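Local atomic coordinates of fucolectin-related protein (Streptococcus pneumoniae, PDB entry 2J22), a protein that probably binds fucose-containing glycans of blood group antigens, as a calcium-containing carbohydrate-binding module of a pneumococcal virulence factor. Residues 21-26 and 58-63; 72-77 and 111-116; 91-96 and 124-129. One frame throughout, in Å; residues are numbered along the deposited sequence.

Contact 1: 21-26 and 58-63; sequences TRQSST and SWWEID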
loop_
_atom_site.group_PDB
_atom_site.type_symbol
_atom_site.label_atom_id
_atom_site.label_comp_id
_atom_site.label_asym_id
_atom_site.label_seq_id
_atom_site.Cartn_x
_atom_site.Cartn_y
_atom_site.Cartn_z
ATOM N N THR A 21 4.967 -1.958 9.254
ATOM C CA THR A 21 3.786 -1.289 8.711
ATOM C C THR A 21 2.866 -0.705 9.783
ATOM O O THR A 21 2.892 -1.116 11.006
ATOM C CB THR A 21 3.013 -2.221 7.746
ATOM O OG1 THR A 21 2.590 -3.392 8.454
ATOM C CG2 THR A 21 3.929 -2.741 6.657
ATOM N N ARG A 22 2.039 0.251 9.368
ATOM C CA ARG A 22 0.967 0.676 10.241
ATOM C C ARG A 22 -0.209 1.246 9.414
ATOM O O ARG A 22 -0.066 1.498 8.217
ATOM C CB ARG A 22 1.484 1.696 11.286
ATOM C CG ARG A 22 1.781 3.029 10.706
ATOM C CD ARG A 22 2.600 3.937 11.601
ATOM N NE ARG A 22 2.834 5.199 10.889
ATOM C CZ ARG A 22 2.333 6.347 11.305
ATOM N NH1 ARG A 22 1.602 6.372 12.416
ATOM N NH2 ARG A 22 2.556 7.458 10.635
ATOM N N GLN A 23 -1.345 1.484 10.055
ATOM C CA GLN A 23 -2.483 2.009 9.298
ATOM C C GLN A 23 -3.402 2.770 10.233
ATOM O O GLN A 23 -3.233 2.723 11.449
ATOM C CB GLN A 23 -3.209 0.866 8.515
ATOM C CG GLN A 23 -3.803 -0.304 9.355
ATOM C CD GLN A 23 -4.263 -1.539 8.524
ATOM O OE1 GLN A 23 -4.070 -1.612 7.274
ATOM N NE2 GLN A 23 -4.918 -2.448 9.172
ATOM N N SER A 24 -4.351 3.482 9.663
ATOM C CA SER A 24 -5.235 4.385 10.366
ATOM C C SER A 24 -6.032 3.636 11.437
ATOM O O SER A 24 -6.218 4.169 12.535
ATOM C CB SER A 24 -6.146 5.079 9.368
ATOM O OG SER A 24 -6.886 4.086 8.656
ATOM N N SER A 25 -6.493 2.411 11.141
ATOM C CA SER A 25 -7.151 1.606 12.173
ATOM C C SER A 25 -7.239 0.168 11.649
ATOM O O SER A 25 -6.891 -0.104 10.528
ATOM C CB SER A 25 -8.564 2.132 12.509
ATOM O OG SER A 25 -9.392 2.072 11.347
ATOM N N THR A 26 -7.759 -0.756 12.427
ATOM C CA THR A 26 -7.819 -2.131 11.916
ATOM C C THR A 26 -9.194 -2.714 12.179
ATOM O O THR A 26 -9.762 -2.537 13.295
ATOM C CB THR A 26 -6.756 -2.953 12.643
ATOM O OG1 THR A 26 -5.436 -2.475 12.307
ATOM C CG2 THR A 26 -6.797 -4.427 12.235
ATOM N N SER A 58 -9.170 6.694 5.593
ATOM C CA SER A 58 -8.378 5.481 5.733
ATOM C C SER A 58 -7.037 5.556 5.003
ATOM O O SER A 58 -6.961 6.016 3.861
ATOM C CB SER A 58 -9.155 4.241 5.239
ATOM O OG SER A 58 -10.460 4.195 5.813
ATOM N N TRP A 59 -5.970 5.066 5.653
ATOM C CA TRP A 59 -4.674 5.048 5.022
ATOM C C TRP A 59 -3.855 3.866 5.586
ATOM O O TRP A 59 -4.195 3.285 6.595
ATOM C CB TRP A 59 -3.946 6.418 5.202
ATOM C CG TRP A 59 -3.814 6.828 6.684
ATOM C CD1 TRP A 59 -4.595 7.708 7.353
ATOM C CD2 TRP A 59 -2.836 6.369 7.623
ATOM N NE1 TRP A 59 -4.190 7.813 8.667
ATOM C CE2 TRP A 59 -3.109 6.994 8.858
ATOM C CE3 TRP A 59 -1.747 5.473 7.549
ATOM C CZ2 TRP A 59 -2.360 6.735 10.022
ATOM C CZ3 TRP A 59 -0.994 5.209 8.690
ATOM C CH2 TRP A 59 -1.298 5.863 9.924
ATOM N N TRP A 60 -2.769 3.564 4.904
ATOM C CA TRP A 60 -1.817 2.527 5.279
ATOM C C TRP A 60 -0.403 2.988 4.914
ATOM O O TRP A 60 -0.181 3.704 3.921
ATOM C CB TRP A 60 -2.195 1.203 4.572
ATOM C CG TRP A 60 -1.193 0.081 4.632
ATOM C CD1 TRP A 60 -1.343 -1.085 5.309
ATOM C CD2 TRP A 60 -0.006 -0.051 3.855
ATOM N NE1 TRP A 60 -0.289 -1.912 5.039
ATOM C CE2 TRP A 60 0.529 -1.315 4.133
ATOM C CE3 TRP A 60 0.642 0.767 2.899
ATOM C CZ2 TRP A 60 1.744 -1.764 3.600
ATOM C CZ3 TRP A 60 1.831 0.314 2.317
ATOM C CH2 TRP A 60 2.381 -0.941 2.688
ATOM N N GLU A 61 0.571 2.589 5.720
ATOM C CA GLU A 61 1.935 3.070 5.538
ATOM C C GLU A 61 2.972 2.001 5.798
ATOM O O GLU A 61 2.779 1.131 6.681
ATOM C CB GLU A 61 2.206 4.162 6.565
ATOM C CG GLU A 61 3.342 5.078 6.224
ATOM C CD GLU A 61 3.272 6.249 7.137
ATOM O OE1 GLU A 61 3.700 6.098 8.314
ATOM O OE2 GLU A 61 2.726 7.257 6.693
ATOM N N ILE A 62 4.090 2.104 5.073
ATOM C CA ILE A 62 5.233 1.194 5.223
ATOM C C ILE A 62 6.499 2.034 5.425
ATOM O O ILE A 62 6.700 3.045 4.742
ATOM C CB ILE A 62 5.378 0.254 4.024
ATOM C CG1 ILE A 62 6.524 -0.747 4.276
ATOM C CG2 ILE A 62 5.558 1.076 2.702
ATOM C CD1 ILE A 62 6.685 -1.799 3.225
ATOM N N ASP A 63 7.299 1.621 6.427
ATOM C CA ASP A 63 8.582 2.258 6.784
ATOM C C ASP A 63 9.664 1.310 6.279
ATOM O O ASP A 63 9.755 0.173 6.743
ATOM C CB ASP A 63 8.695 2.480 8.306
ATOM C CG ASP A 63 9.976 3.306 8.731
ATOM O OD1 ASP A 63 10.875 3.583 7.935
ATOM O OD2 ASP A 63 10.114 3.758 9.869
#
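R22 holds its CG between the backbone N and the carbonyl carbon (chi1 73°) and runs extended to NE, while E61 sets CG anti to its own N (chi1 -159°). With these torsions the two side chains run alongside each other across the strands. NE and NH2 of R22 both reach OE1 of E61, each at 2.9 Å. Both come from the same face of the carboxylate, turned 51° from the guanidinium plane. The oxygen lies in the guanidinium plane, making a side-on salt bridge. CH2 of W59 sits over the centre of one guanidinium face. CB of S24 makes a CH-pi contact over the W59 five-membered ring, 3.5 Å from the centroid. S24 OG accepts from W59 N at 3.3 Å and also pairs with D55. On the other sheet face, Q23 OE1 meets the edge of the W60 ring at CD1 (3.4 Å). Q23 NE2 donates to G30 O and T26 OG1, which holds the amide.

R22 and E61 are a hydrogen-bonded antiparallel pair. Strand 20-23 is an edge strand of one sheet of a galactose-binding-like beta-sandwich. Strand 125-130 flanks 59-64 on its other side, and W60 packs inward on L139 and V142 of strand 139-146.

Contact 2: 72-77 and 111-116; sequences KLIIYN and SNNLSI
L73 and I116 are joined by two backbone hydrogen bonds, as are I75 and L114. In the first pair, L73 N donates to I116 O at 2.8 Å and I116 N to L73 O at 2.7 Å. In the second, both bonds between I75 and L114 are 3.0 Å long from N to O. These are the hydrogen-bonded pairs of an antiparallel ladder. I74 with S115 and Y76 with N113 are the non-hydrogen-bonded pairs between and beyond them. The backbone groups of K72, I74 and Y76 are engaged on the far edge of their strand, by Y145, E143 and E141.

The ladder closes at N77, whose backbone N donates to N112 O at 2.8 Å. A water donates a hydrogen bond to N77 O (2.6 Å) and a weak one to N112 O. The side-chain amide of N77 is also held: ND2 donates to I83 O and to another water, which in turn donates to S111 O at 2.7 Å. That water carries the link on to the turn before strand 113-118.

Side-chain packing fills in on both faces. On one, I75 CD1 meets L114 CD2 at 4.1 Å, an apolar contact between neighbouring chains. On the other, Y76 has its CG beside the backbone N (chi1 -76°), which lays CD1 of the ring 3.5 Å from N113 CB. I74 CG1 and the aliphatic part of K72 lie against S115 OG.

Strand 67-77 runs between 113-118 and 139-146 in one sheet of the beta-sandwich. L73 and I75 face inward, toward the opposing sheet. L114 and I116 pack on I106 of strand 100-108.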
loop_
_atom_site.group_PDB
_atom_site.type_symbol
_atom_site.label_atom_id
_atom_site.label_comp_id
_atom_site.label_asym_id
_atom_site.label_seq_id
_atom_site.Cartn_x
_atom_site.Cartn_y
_atom_site.Cartn_z
ATOM N N LYS A 72 10.291 0.122 -8.410
ATOM C CA LYS A 72 8.947 -0.233 -8.807
ATOM C C LYS A 72 8.116 -0.323 -7.543
ATOM O O LYS A 72 8.635 -0.760 -6.486
ATOM C CB LYS A 72 8.988 -1.607 -9.539
ATOM C CG LYS A 72 7.678 -2.024 -10.314
ATOM C CD LYS A 72 7.821 -3.507 -10.649
ATOM C CE LYS A 72 7.810 -3.831 -12.122
ATOM N NZ LYS A 72 8.150 -5.307 -12.234
ATOM N N LEU A 73 6.855 0.068 -7.665
ATOM C CA LEU A 73 5.833 -0.228 -6.645
ATOM C C LEU A 73 4.712 -1.070 -7.301
ATOM O O LEU A 73 4.207 -0.704 -8.383
ATOM C CB LEU A 73 5.299 1.060 -6.007
ATOM C CG LEU A 73 3.985 1.077 -5.241
ATOM C CD1 LEU A 73 4.210 0.369 -3.909
ATOM C CD2 LEU A 73 3.667 2.576 -5.011
ATOM N N ILE A 74 4.372 -2.212 -6.684
ATOM C CA ILE A 74 3.188 -2.944 -7.114
ATOM C C ILE A 74 2.128 -3.094 -5.929
ATOM O O ILE A 74 2.483 -3.445 -4.778
ATOM C CB ILE A 74 3.536 -4.317 -7.805
ATOM C CG1 ILE A 74 4.731 -4.228 -8.750
ATOM C CG2 ILE A 74 2.346 -4.816 -8.589
ATOM C CD1 ILE A 74 5.156 -5.623 -9.401
ATOM N N ILE A 75 0.902 -2.666 -6.210
ATOM C CA ILE A 75 -0.224 -2.734 -5.265
ATOM C C ILE A 75 -1.243 -3.771 -5.778
ATOM O O ILE A 75 -1.677 -3.704 -6.928
ATOM C CB ILE A 75 -0.895 -1.354 -5.119
ATOM C CG1 ILE A 75 0.059 -0.373 -4.419
ATOM C CG2 ILE A 75 -2.261 -1.442 -4.374
ATOM C CD1 ILE A 75 -0.114 1.050 -4.912
ATOM N N TYR A 76 -1.573 -4.735 -4.931
ATOM C CA TYR A 76 -2.519 -5.826 -5.222
ATOM C C TYR A 76 -3.785 -5.549 -4.427
ATOM O O TYR A 76 -3.719 -5.278 -3.236
ATOM C CB TYR A 76 -1.922 -7.174 -4.832
ATOM C CG TYR A 76 -0.899 -7.639 -5.842
ATOM C CD1 TYR A 76 -1.314 -8.216 -7.032
ATOM C CD2 TYR A 76 0.478 -7.421 -5.658
ATOM C CE1 TYR A 76 -0.424 -8.600 -8.006
ATOM C CE2 TYR A 76 1.403 -7.803 -6.663
ATOM C CZ TYR A 76 0.919 -8.393 -7.819
ATOM O OH TYR A 76 1.761 -8.838 -8.797
ATOM N N ASN A 77 -4.917 -5.452 -5.118
ATOM C CA ASN A 77 -6.181 -5.143 -4.449
ATOM C C ASN A 77 -6.835 -6.375 -3.807
ATOM O O ASN A 77 -6.512 -7.499 -4.176
ATOM C CB ASN A 77 -7.122 -4.605 -5.534
ATOM C CG ASN A 77 -8.317 -3.832 -4.973
ATOM O OD1 ASN A 77 -8.441 -3.624 -3.781
ATOM N ND2 ASN A 77 -9.214 -3.385 -5.878
ATOM N N SER A 111 -7.631 -3.841 -13.179
ATOM C CA SER A 111 -7.419 -5.256 -12.865
ATOM C C SER A 111 -7.208 -5.361 -11.378
ATOM O O SER A 111 -7.377 -4.379 -10.670
ATOM C CB SER A 111 -6.232 -5.856 -13.639
ATOM O OG SER A 111 -5.078 -5.061 -13.483
ATOM N N ASN A 112 -6.839 -6.538 -10.896
ATOM C CA ASN A 112 -6.620 -6.682 -9.474
ATOM C C ASN A 112 -5.319 -6.038 -8.987
ATOM O O ASN A 112 -4.973 -6.207 -7.850
ATOM C CB ASN A 112 -6.749 -8.142 -9.012
ATOM C CG ASN A 112 -5.669 -9.075 -9.601
ATOM O OD1 ASN A 112 -4.571 -8.643 -10.029
ATOM N ND2 ASN A 112 -5.985 -10.378 -9.616
ATOM N N ASN A 113 -4.623 -5.293 -9.849
ATOM C CA ASN A 113 -3.334 -4.710 -9.473
ATOM C C ASN A 113 -2.895 -3.469 -10.277
ATOM O O ASN A 113 -3.420 -3.207 -11.362
ATOM C CB ASN A 113 -2.243 -5.788 -9.419
ATOM C CG ASN A 113 -1.723 -6.163 -10.801
ATOM O OD1 ASN A 113 -2.265 -7.035 -11.466
ATOM N ND2 ASN A 113 -0.686 -5.477 -11.237
ATOM N N LEU A 114 -1.939 -2.709 -9.723
ATOM C CA LEU A 114 -1.345 -1.556 -10.407
ATOM C C LEU A 114 0.152 -1.499 -10.159
ATOM O O LEU A 114 0.605 -1.650 -9.043
ATOM C CB LEU A 114 -2.021 -0.248 -10.014
ATOM C CG LEU A 114 -1.230 1.060 -9.919
ATOM C CD1 LEU A 114 -1.413 1.931 -11.114
ATOM C CD2 LEU A 114 -1.582 1.850 -8.633
ATOM N N SER A 115 0.906 -1.288 -11.230
ATOM C CA SER A 115 2.350 -1.226 -11.171
ATOM C C SER A 115 2.762 0.212 -11.443
ATOM O O SER A 115 2.197 0.874 -12.305
ATOM C CB SER A 115 2.993 -2.204 -12.174
ATOM O OG SER A 115 4.312 -2.575 -11.763
ATOM N N ILE A 116 3.711 0.718 -10.661
ATOM C CA ILE A 116 4.224 2.068 -10.859
ATOM C C ILE A 116 5.741 1.992 -10.933
ATOM O O ILE A 116 6.366 1.451 -10.021
ATOM C CB ILE A 116 3.818 2.957 -9.690
ATOM C CG1 ILE A 116 2.291 2.954 -9.494
ATOM C CG2 ILE A 116 4.393 4.356 -9.866
ATOM C CD1 ILE A 116 1.568 4.184 -9.990
HETATM O O HOH W 1 -9.192 -4.030 -8.675
HETATM O O HOH W 2 -4.940 -8.821 -5.801
#

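Contact 3: 91-96 and 124-129; sequences IIIYDS and KKVRIS
The Y94 ring presents its edge to R127, with CE2 3.6 Å from R127 CB, which lies in the ring plane. K125 O also sits at this edge, nearer CD2. The guanidinium of R127 is turned almost at right angles to the ring, 85° between planes. Y94 OH touches the R127 chain at CD, 3.6 Å away. R127 is bent at chi2 (125°), which carries its chain past the hydroxyl, and its guanidinium makes a cation-pi contact with W59.

Beneath these groups the strands pair antiparallel. I92 and R127 exchange two backbone hydrogen bonds, each 2.9 Å from N to O. Y94 N donates to K125 O. Y94 O takes K124 N at 2.9 Å and K125 N in a weak bond at 3.4 Å. Two residues thus face one, a classic beta bulge, at the corner the chain turns at K124. On the other sheet face V126 touches two isoleucines of the neighbouring strand: its CG1 meets I91 CG2 and its CG2 meets I93 CD1, both at 4.2 Å.

The contact is therefore divided chemically. The I91, I93 and V126 face is buried and apolar. The other, with I92 and Y94, also carries R127 and K125, whose charges are answered by E61 and D98. K124, at the bulge, pairs with D63. These ion pairs tie segment 124-129 to strand 59-64 and to the turn after 91-96, not across this ladder.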
loop_
_atom_site.group_PDB
_atom_site.type_symbol
_atom_site.label_atom_id
_atom_site.label_comp_id
_atom_site.label_asym_id
_atom_site.label_seq_id
_atom_site.Cartn_x
_atom_site.Cartn_y
_atom_site.Cartn_z
ATOM N N ILE A 91 -0.956 7.856 -3.578
ATOM C CA ILE A 91 0.296 7.210 -3.161
ATOM C C ILE A 91 1.242 8.365 -2.864
ATOM O O ILE A 91 1.465 9.208 -3.747
ATOM C CB ILE A 91 0.863 6.341 -4.324
ATOM C CG1 ILE A 91 -0.149 5.270 -4.735
ATOM C CG2 ILE A 91 2.280 5.792 -3.985
ATOM C CD1 ILE A 91 0.232 4.448 -5.942
ATOM N N ILE A 92 1.801 8.390 -1.645
ATOM C CA ILE A 92 2.678 9.449 -1.210
ATOM C C ILE A 92 3.972 8.839 -0.718
ATOM O O ILE A 92 3.943 7.969 0.151
ATOM C CB ILE A 92 2.059 10.280 -0.024
ATOM C CG1 ILE A 92 0.550 10.536 -0.212
ATOM C CG2 ILE A 92 2.771 11.618 0.042
ATOM C CD1 ILE A 92 -0.225 10.875 1.060
ATOM N N ILE A 93 5.096 9.310 -1.231
ATOM C CA ILE A 93 6.435 8.813 -0.793
ATOM C C ILE A 93 7.155 9.915 -0.066
ATOM O O ILE A 93 7.152 11.055 -0.503
ATOM C CB ILE A 93 7.239 8.249 -2.017
ATOM C CG1 ILE A 93 6.322 7.276 -2.827
ATOM C CG2 ILE A 93 8.622 7.634 -1.569
ATOM C CD1 ILE A 93 7.017 6.218 -3.678
ATOM N N TYR A 94 7.766 9.587 1.083
ATOM C CA TYR A 94 8.434 10.591 1.899
ATOM C C TYR A 94 9.921 10.279 2.049
ATOM O O TYR A 94 10.303 9.103 1.960
ATOM C CB TYR A 94 7.822 10.644 3.300
ATOM C CG TYR A 94 6.320 10.718 3.375
ATOM C CD1 TYR A 94 5.655 11.967 3.543
ATOM C CD2 TYR A 94 5.527 9.540 3.325
ATOM C CE1 TYR A 94 4.239 12.039 3.607
ATOM C CE2 TYR A 94 4.126 9.609 3.423
ATOM C CZ TYR A 94 3.496 10.861 3.539
ATOM O OH TYR A 94 2.122 10.892 3.664
ATOM N N ASP A 95 10.750 11.304 2.315
ATOM C CA ASP A 95 12.170 11.046 2.560
ATOM C C ASP A 95 12.355 10.636 4.003
ATOM O O ASP A 95 11.340 10.523 4.713
ATOM C CB ASP A 95 13.063 12.243 2.239
ATOM C CG ASP A 95 12.689 13.493 2.986
ATOM O OD1 ASP A 95 12.214 13.425 4.145
ATOM O OD2 ASP A 95 12.834 14.617 2.471
ATOM N N SER A 96 13.611 10.412 4.440
ATOM C CA SER A 96 13.922 9.951 5.827
ATOM C C SER A 96 13.557 10.970 6.881
ATOM O O SER A 96 13.594 10.644 8.087
ATOM C CB SER A 96 15.411 9.610 6.000
ATOM O OG SER A 96 16.205 10.746 5.699
ATOM N N LYS A 124 11.972 6.719 1.979
ATOM C CA LYS A 124 12.037 5.845 3.142
ATOM C C LYS A 124 10.678 5.282 3.595
ATOM O O LYS A 124 10.641 4.264 4.344
ATOM C CB LYS A 124 12.712 6.583 4.311
ATOM C CG LYS A 124 12.557 5.897 5.659
ATOM C CD LYS A 124 13.748 6.217 6.458
ATOM C CE LYS A 124 13.562 5.954 7.909
ATOM N NZ LYS A 124 13.381 4.546 8.089
ATOM N N LYS A 125 9.602 5.948 3.153
ATOM C CA LYS A 125 8.238 5.612 3.588
ATOM C C LYS A 125 7.239 5.784 2.457
ATOM O O LYS A 125 7.360 6.728 1.641
ATOM C CB LYS A 125 7.757 6.523 4.744
ATOM C CG LYS A 125 8.332 6.193 6.077
ATOM C CD LYS A 125 7.635 7.034 7.165
ATOM C CE LYS A 125 8.379 6.857 8.505
ATOM N NZ LYS A 125 7.851 7.840 9.487
ATOM N N VAL A 126 6.215 4.918 2.467
ATOM C CA VAL A 126 5.188 4.958 1.427
ATOM C C VAL A 126 3.833 4.847 2.148
ATOM O O VAL A 126 3.652 3.959 3.028
ATOM C CB VAL A 126 5.324 3.828 0.368
ATOM C CG1 VAL A 126 4.238 4.032 -0.763
ATOM C CG2 VAL A 126 6.709 3.748 -0.326
ATOM N N ARG A 127 2.930 5.778 1.815
ATOM C CA ARG A 127 1.589 5.883 2.370
ATOM C C ARG A 127 0.596 5.723 1.238
ATOM O O ARG A 127 0.780 6.300 0.131
ATOM C CB ARG A 127 1.397 7.253 2.913
ATOM C CG ARG A 127 0.139 7.454 3.765
ATOM C CD ARG A 127 0.610 8.002 5.112
ATOM N NE ARG A 127 -0.419 8.733 5.660
ATOM C CZ ARG A 127 -0.626 8.934 6.948
ATOM N NH1 ARG A 127 0.181 8.473 7.901
ATOM N NH2 ARG A 127 -1.669 9.636 7.249
ATOM N N ILE A 128 -0.437 4.924 1.461
ATOM C CA ILE A 128 -1.520 4.876 0.477
ATOM C C ILE A 128 -2.718 5.447 1.271
ATOM O O ILE A 128 -2.994 4.951 2.362
ATOM C CB ILE A 128 -1.766 3.407 0.057
ATOM C CG1 ILE A 128 -0.585 2.842 -0.763
ATOM C CG2 ILE A 128 -3.102 3.342 -0.743
ATOM C CD1 ILE A 128 -0.681 1.357 -1.063
ATOM N N SER A 129 -3.419 6.468 0.764
ATOM C CA SER A 129 -4.469 7.157 1.527
ATOM C C SER A 129 -5.645 7.416 0.616
ATOM O O SER A 129 -5.481 8.106 -0.442
ATOM C CB SER A 129 -3.942 8.516 2.090
ATOM O OG SER A 129 -4.832 9.132 3.046
#

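Overall arrangement
From the N terminus, contact 1 comes first. It brings strand 20-23 onto 59-64, closing a long excursion that has no helix or strand and includes calcium ligands L34, D37, N39 and S48. Contacts 2 and 3 come later and cross: 67-77 pairs with 113-118, and 89-94, which lies between them in the chain, pairs with the later 125-130. Contacts 1 and 3 share one sheet, where 59-64 and 125-130 are neighbours paired through their backbones. Contact 2 belongs to the other sheet, its centre about 17 Å from that of contact 1. It meets contact 3 through apolar packing of L73, I75 and L114 on I91 and of I75 on I128, which ties the two sheets into a sandwich.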